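Local structure of uncharacterized protein YqbN (Bacillus subtilis, 3KLU) at residues Y82-F95 with Y123-G135. The protein is of unknown function but probably acts as a phage-type tail assembly chaperone, related to XkdN. Residues are numbered along the deposited sequence; the frame is centred on the assembly and turned at random.
Sequences YARIAVETTVYPTF and YANWLNKAIEING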
loop_
_atom_site.group_PDB
_atom_site.type_symbol
_atom_site.label_atom_id
_atom_site.label_comp_id
_atom_site.label_asym_id
_atom_site.label_seq_id
_atom_site.Cartn_x
_atom_site.Cartn_y
_atom_site.Cartn_z
ATOM N N TYR A 82 4.057 -9.071 -2.467
ATOM C CA TYR A 82 3.070 -8.100 -2.897
ATOM C C TYR A 82 2.230 -7.551 -1.756
ATOM O O TYR A 82 1.899 -6.366 -1.712
ATOM C CB TYR A 82 2.182 -8.723 -3.974
ATOM C CG TYR A 82 2.966 -9.037 -5.211
ATOM C CD1 TYR A 82 3.926 -8.146 -5.662
ATOM C CD2 TYR A 82 2.759 -10.214 -5.938
ATOM C CE1 TYR A 82 4.672 -8.398 -6.806
ATOM C CE2 TYR A 82 3.508 -10.484 -7.100
ATOM C CZ TYR A 82 4.467 -9.555 -7.522
ATOM O OH TYR A 82 5.233 -9.741 -8.656
ATOM N N ALA A 83 1.905 -8.426 -0.816
ATOM C CA ALA A 83 1.091 -8.028 0.311
ATOM C C ALA A 83 1.857 -6.977 1.105
ATOM O O ALA A 83 1.292 -5.948 1.506
ATOM C CB ALA A 83 0.756 -9.254 1.192
ATOM N N ARG A 84 3.141 -7.234 1.339
ATOM C CA ARG A 84 3.940 -6.289 2.091
ATOM C C ARG A 84 3.964 -4.964 1.329
ATOM O O ARG A 84 3.886 -3.909 1.931
ATOM C CB ARG A 84 5.371 -6.800 2.269
ATOM C CG ARG A 84 5.523 -8.257 2.633
ATOM C CD ARG A 84 5.594 -8.509 4.120
ATOM N NE ARG A 84 6.440 -7.548 4.829
ATOM C CZ ARG A 84 7.766 -7.505 4.784
ATOM N NH1 ARG A 84 8.451 -8.376 4.049
ATOM N NH2 ARG A 84 8.414 -6.591 5.503
ATOM N N ILE A 85 4.059 -5.003 0.001
ATOM C CA ILE A 85 4.082 -3.758 -0.779
ATOM C C ILE A 85 2.792 -2.952 -0.535
ATOM O O ILE A 85 2.827 -1.700 -0.312
ATOM C CB ILE A 85 4.192 -4.039 -2.308
ATOM C CG1 ILE A 85 5.521 -4.721 -2.642
ATOM C CG2 ILE A 85 4.054 -2.735 -3.072
ATOM C CD1 ILE A 85 5.707 -5.071 -4.141
ATOM N N ALA A 86 1.664 -3.673 -0.589
ATOM C CA ALA A 86 0.343 -3.083 -0.384
ATOM C C ALA A 86 0.234 -2.457 1.006
ATOM O O ALA A 86 -0.229 -1.309 1.149
ATOM C CB ALA A 86 -0.763 -4.164 -0.573
ATOM N N VAL A 87 0.651 -3.206 2.031
ATOM C CA VAL A 87 0.610 -2.676 3.385
ATOM C C VAL A 87 1.335 -1.322 3.431
ATOM O O VAL A 87 0.791 -0.355 3.919
ATOM C CB VAL A 87 1.260 -3.680 4.389
ATOM C CG1 VAL A 87 1.615 -2.969 5.745
ATOM C CG2 VAL A 87 0.265 -4.812 4.685
ATOM N N GLU A 88 2.548 -1.256 2.881
ATOM C CA GLU A 88 3.338 -0.017 2.908
ATOM C C GLU A 88 2.866 1.091 1.912
ATOM O O GLU A 88 3.047 2.297 2.132
ATOM C CB GLU A 88 4.808 -0.387 2.728
ATOM C CG GLU A 88 5.328 -1.133 3.955
ATOM C CD GLU A 88 6.784 -1.595 3.822
ATOM O OE1 GLU A 88 7.557 -0.993 3.034
ATOM O OE2 GLU A 88 7.173 -2.557 4.520
ATOM N N THR A 89 2.213 0.680 0.842
ATOM C CA THR A 89 1.666 1.653 -0.092
ATOM C C THR A 89 0.367 2.239 0.493
ATOM O O THR A 89 -0.132 3.260 0.033
ATOM C CB THR A 89 1.349 0.945 -1.391
ATOM O OG1 THR A 89 2.572 0.421 -1.904
ATOM C CG2 THR A 89 0.664 1.855 -2.393
ATOM N N THR A 90 -0.185 1.586 1.511
ATOM C CA THR A 90 -1.437 2.071 2.073
ATOM C C THR A 90 -1.236 2.947 3.275
ATOM O O THR A 90 -0.928 2.453 4.358
ATOM C CB THR A 90 -2.354 0.893 2.427
ATOM O OG1 THR A 90 -2.621 0.144 1.238
ATOM C CG2 THR A 90 -3.671 1.379 2.995
ATOM N N VAL A 91 -1.468 4.245 3.077
ATOM C CA VAL A 91 -1.285 5.259 4.110
ATOM C C VAL A 91 -2.336 5.228 5.218
ATOM O O VAL A 91 -2.027 5.436 6.391
ATOM C CB VAL A 91 -1.332 6.689 3.491
ATOM C CG1 VAL A 91 -0.760 7.674 4.458
ATOM C CG2 VAL A 91 -0.594 6.723 2.167
ATOM N N TYR A 92 -3.590 5.045 4.798
ATOM C CA TYR A 92 -4.735 4.991 5.700
ATOM C C TYR A 92 -5.691 3.992 5.077
ATOM O O TYR A 92 -6.209 4.208 3.962
ATOM C CB TYR A 92 -5.400 6.366 5.800
ATOM C CG TYR A 92 -6.667 6.394 6.632
ATOM C CD1 TYR A 92 -6.621 6.138 8.008
ATOM C CD2 TYR A 92 -7.904 6.715 6.068
ATOM C CE1 TYR A 92 -7.754 6.210 8.810
ATOM C CE2 TYR A 92 -9.049 6.793 6.876
ATOM C CZ TYR A 92 -8.950 6.546 8.251
ATOM O OH TYR A 92 -10.022 6.725 9.082
ATOM N N PRO A 93 -5.962 2.880 5.793
ATOM C CA PRO A 93 -5.403 2.597 7.117
ATOM C C PRO A 93 -4.035 1.930 7.013
ATOM O O PRO A 93 -3.800 1.179 6.090
ATOM C CB PRO A 93 -6.458 1.662 7.710
ATOM C CG PRO A 93 -6.744 0.754 6.528
ATOM C CD PRO A 93 -6.776 1.732 5.315
ATOM N N THR A 94 -3.115 2.211 7.934
ATOM C CA THR A 94 -1.840 1.525 7.859
ATOM C C THR A 94 -1.965 0.332 8.788
ATOM O O THR A 94 -2.125 0.476 10.002
ATOM C CB THR A 94 -0.638 2.396 8.287
ATOM O OG1 THR A 94 0.525 1.565 8.499
ATOM C CG2 THR A 94 -0.956 3.130 9.511
ATOM N N PHE A 95 -1.884 -0.854 8.195
ATOM C CA PHE A 95 -2.037 -2.111 8.931
ATOM C C PHE A 95 -0.967 -2.458 9.942
ATOM O O PHE A 95 -1.072 -3.464 10.669
ATOM C CB PHE A 95 -2.240 -3.249 7.932
ATOM C CG PHE A 95 -3.479 -3.080 7.127
ATOM C CD1 PHE A 95 -4.697 -2.842 7.772
ATOM C CD2 PHE A 95 -3.451 -3.176 5.745
ATOM C CE1 PHE A 95 -5.894 -2.704 7.053
ATOM C CE2 PHE A 95 -4.642 -3.041 4.983
ATOM C CZ PHE A 95 -5.864 -2.807 5.641
ATOM N N TYR A 123 -10.083 -7.671 -0.593
ATOM C CA TYR A 123 -8.684 -7.926 -0.409
ATOM C C TYR A 123 -7.925 -7.976 -1.739
ATOM O O TYR A 123 -6.817 -7.427 -1.875
ATOM C CB TYR A 123 -8.501 -9.239 0.306
ATOM C CG TYR A 123 -7.070 -9.458 0.639
ATOM C CD1 TYR A 123 -6.493 -8.832 1.747
ATOM C CD2 TYR A 123 -6.270 -10.249 -0.164
ATOM C CE1 TYR A 123 -5.119 -9.000 2.042
ATOM C CE2 TYR A 123 -4.898 -10.430 0.118
ATOM C CZ TYR A 123 -4.332 -9.806 1.217
ATOM O OH TYR A 123 -3.004 -9.993 1.505
ATOM N N ALA A 124 -8.514 -8.643 -2.727
ATOM C CA ALA A 124 -7.848 -8.780 -4.018
ATOM C C ALA A 124 -7.755 -7.422 -4.669
ATOM O O ALA A 124 -6.751 -7.093 -5.271
ATOM C CB ALA A 124 -8.615 -9.755 -4.914
ATOM N N ASN A 125 -8.810 -6.628 -4.529
ATOM C CA ASN A 125 -8.846 -5.306 -5.125
ATOM C C ASN A 125 -7.842 -4.392 -4.470
ATOM O O ASN A 125 -7.225 -3.571 -5.126
ATOM C CB ASN A 125 -10.244 -4.681 -5.002
ATOM C CG ASN A 125 -11.241 -5.243 -6.010
ATOM O OD1 ASN A 125 -10.866 -5.883 -6.989
ATOM N ND2 ASN A 125 -12.521 -4.974 -5.782
ATOM N N TRP A 126 -7.704 -4.509 -3.159
ATOM C CA TRP A 126 -6.744 -3.681 -2.450
ATOM C C TRP A 126 -5.335 -3.975 -2.973
ATOM O O TRP A 126 -4.562 -3.057 -3.275
ATOM C CB TRP A 126 -6.825 -3.981 -0.962
ATOM C CG TRP A 126 -5.696 -3.425 -0.185
ATOM C CD1 TRP A 126 -5.456 -2.110 0.112
ATOM C CD2 TRP A 126 -4.687 -4.180 0.493
ATOM N NE1 TRP A 126 -4.362 -2.007 0.944
ATOM C CE2 TRP A 126 -3.872 -3.262 1.192
ATOM C CE3 TRP A 126 -4.399 -5.548 0.582
ATOM C CZ2 TRP A 126 -2.786 -3.666 1.976
ATOM C CZ3 TRP A 126 -3.323 -5.954 1.354
ATOM C CH2 TRP A 126 -2.524 -5.004 2.046
ATOM N N LEU A 127 -5.012 -5.259 -3.096
ATOM C CA LEU A 127 -3.696 -5.660 -3.576
ATOM C C LEU A 127 -3.418 -5.067 -4.918
ATOM O O LEU A 127 -2.391 -4.415 -5.120
ATOM C CB LEU A 127 -3.594 -7.162 -3.703
ATOM C CG LEU A 127 -3.212 -7.892 -2.422
ATOM C CD1 LEU A 127 -3.261 -9.386 -2.667
ATOM C CD2 LEU A 127 -1.821 -7.506 -1.996
ATOM N N ASN A 128 -4.336 -5.277 -5.853
ATOM C CA ASN A 128 -4.114 -4.751 -7.184
ATOM C C ASN A 128 -4.035 -3.232 -7.222
ATOM O O ASN A 128 -3.216 -2.683 -7.934
ATOM C CB ASN A 128 -5.190 -5.267 -8.145
ATOM C CG ASN A 128 -5.299 -6.770 -8.118
ATOM O OD1 ASN A 128 -4.295 -7.474 -8.051
ATOM N ND2 ASN A 128 -6.524 -7.279 -8.166
ATOM N N LYS A 129 -4.866 -2.527 -6.471
ATOM C CA LYS A 129 -4.758 -1.073 -6.521
ATOM C C LYS A 129 -3.346 -0.641 -6.097
ATOM O O LYS A 129 -2.759 0.264 -6.678
ATOM C CB LYS A 129 -5.768 -0.394 -5.598
ATOM C CG LYS A 129 -5.733 1.160 -5.712
ATOM C CD LYS A 129 -6.543 1.630 -6.950
ATOM C CE LYS A 129 -5.895 2.828 -7.625
ATOM N NZ LYS A 129 -6.760 3.371 -8.725
ATOM N N ALA A 130 -2.829 -1.289 -5.060
ATOM C CA ALA A 130 -1.502 -0.980 -4.529
ATOM C C ALA A 130 -0.431 -1.205 -5.586
ATOM O O ALA A 130 0.450 -0.373 -5.785
ATOM C CB ALA A 130 -1.224 -1.855 -3.309
ATOM N N ILE A 131 -0.511 -2.347 -6.254
ATOM C CA ILE A 131 0.448 -2.695 -7.290
ATOM C C ILE A 131 0.378 -1.645 -8.396
ATOM O O ILE A 131 1.390 -1.222 -8.945
ATOM C CB ILE A 131 0.126 -4.079 -7.869
ATOM C CG1 ILE A 131 0.219 -5.113 -6.756
ATOM C CG2 ILE A 131 1.060 -4.420 -8.999
ATOM C CD1 ILE A 131 1.492 -5.003 -5.961
ATOM N N GLU A 132 -0.841 -1.218 -8.688
ATOM C CA GLU A 132 -1.089 -0.229 -9.711
ATOM C C GLU A 132 -0.572 1.126 -9.268
ATOM O O GLU A 132 0.039 1.831 -10.055
ATOM C CB GLU A 132 -2.591 -0.152 -9.986
ATOM C CG GLU A 132 -3.012 1.007 -10.902
ATOM C CD GLU A 132 -4.519 1.229 -10.910
ATOM O OE1 GLU A 132 -5.273 0.227 -10.928
ATOM O OE2 GLU A 132 -4.943 2.402 -10.901
ATOM N N ILE A 133 -0.843 1.503 -8.020
ATOM C CA ILE A 133 -0.372 2.771 -7.486
ATOM C C ILE A 133 1.183 2.892 -7.560
ATOM O O ILE A 133 1.730 4.004 -7.574
ATOM C CB ILE A 133 -0.810 2.920 -6.013
ATOM C CG1 ILE A 133 -2.302 3.272 -5.938
ATOM C CG2 ILE A 133 0.021 4.008 -5.313
ATOM C CD1 ILE A 133 -2.635 4.667 -6.343
ATOM N N ASN A 134 1.892 1.761 -7.606
ATOM C CA ASN A 134 3.335 1.800 -7.668
ATOM C C ASN A 134 3.820 1.722 -9.115
ATOM O O ASN A 134 4.947 1.300 -9.374
ATOM C CB ASN A 134 3.909 0.642 -6.843
ATOM C CG ASN A 134 3.880 0.922 -5.375
ATOM O OD1 ASN A 134 4.618 1.760 -4.887
ATOM N ND2 ASN A 134 3.004 0.248 -4.659
ATOM N N GLY A 135 2.950 2.119 -10.046
ATOM C CA GLY A 135 3.274 2.090 -11.465
ATOM C C GLY A 135 3.455 0.736 -12.133
ATOM O O GLY A 135 3.879 0.668 -13.279
#
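Helix 82-89 and helix 123-133 pack across each other with their axes 8.7 Å apart, at an angle of 76°. The two backbones come nearest where Ala86 CA lies 5.0 Å from Ala130 CA. Both residues are buried, and their small side chains let the backbones approach.

Trp126 carries much of the contact. Its CG lies anti to the backbone N (chi1 167°), and the indole reaches across to helix 82-89. Ala86 CB sits over one face, 3.4 Å from the centroid of the six-membered ring of Trp126, a CH-pi contact. On the opposite face, Phe95 presents its ring edge in an offset edge-to-face pair. At the indole edge, Trp126 NE1 donates to Thr90 OG1 at 2.8 Å. This bond is somewhat bent, with Thr90 OG1 tilted from the ring plane. The Thr90 hydroxyl in turn donates to Ala86 O, so the buried indole N-H is tied to the end of helix 82-89.

Here the chain passes from that helix into strand 90-92, an outer strand of a three-stranded antiparallel sheet. Val91 and Tyr92 form a classic beta bulge opposite Ile45. Phe44 and Phe46 of the middle strand also meet the Trp126 ring.

A second polar link lies at the C-terminal end of helix 123-133. Asn134 ND2 donates to Thr89 OG1 at 2.8 Å, nearly straight and in the amide plane. It also donates to Ala130 O, while Asn134 OD1 accepts from Ile49 N. These bonds fix the rotation of the amide. Thr89 OG1 in turn donates a hydrogen bond to Ile85 O, which also accepts from Thr89 N. Further back along helix 123-133, Leu127 CD2 lies 3.8 Å from Ala86 CB, and Ile131 CD1 comes within 4.0 Å of Tyr82 CD1.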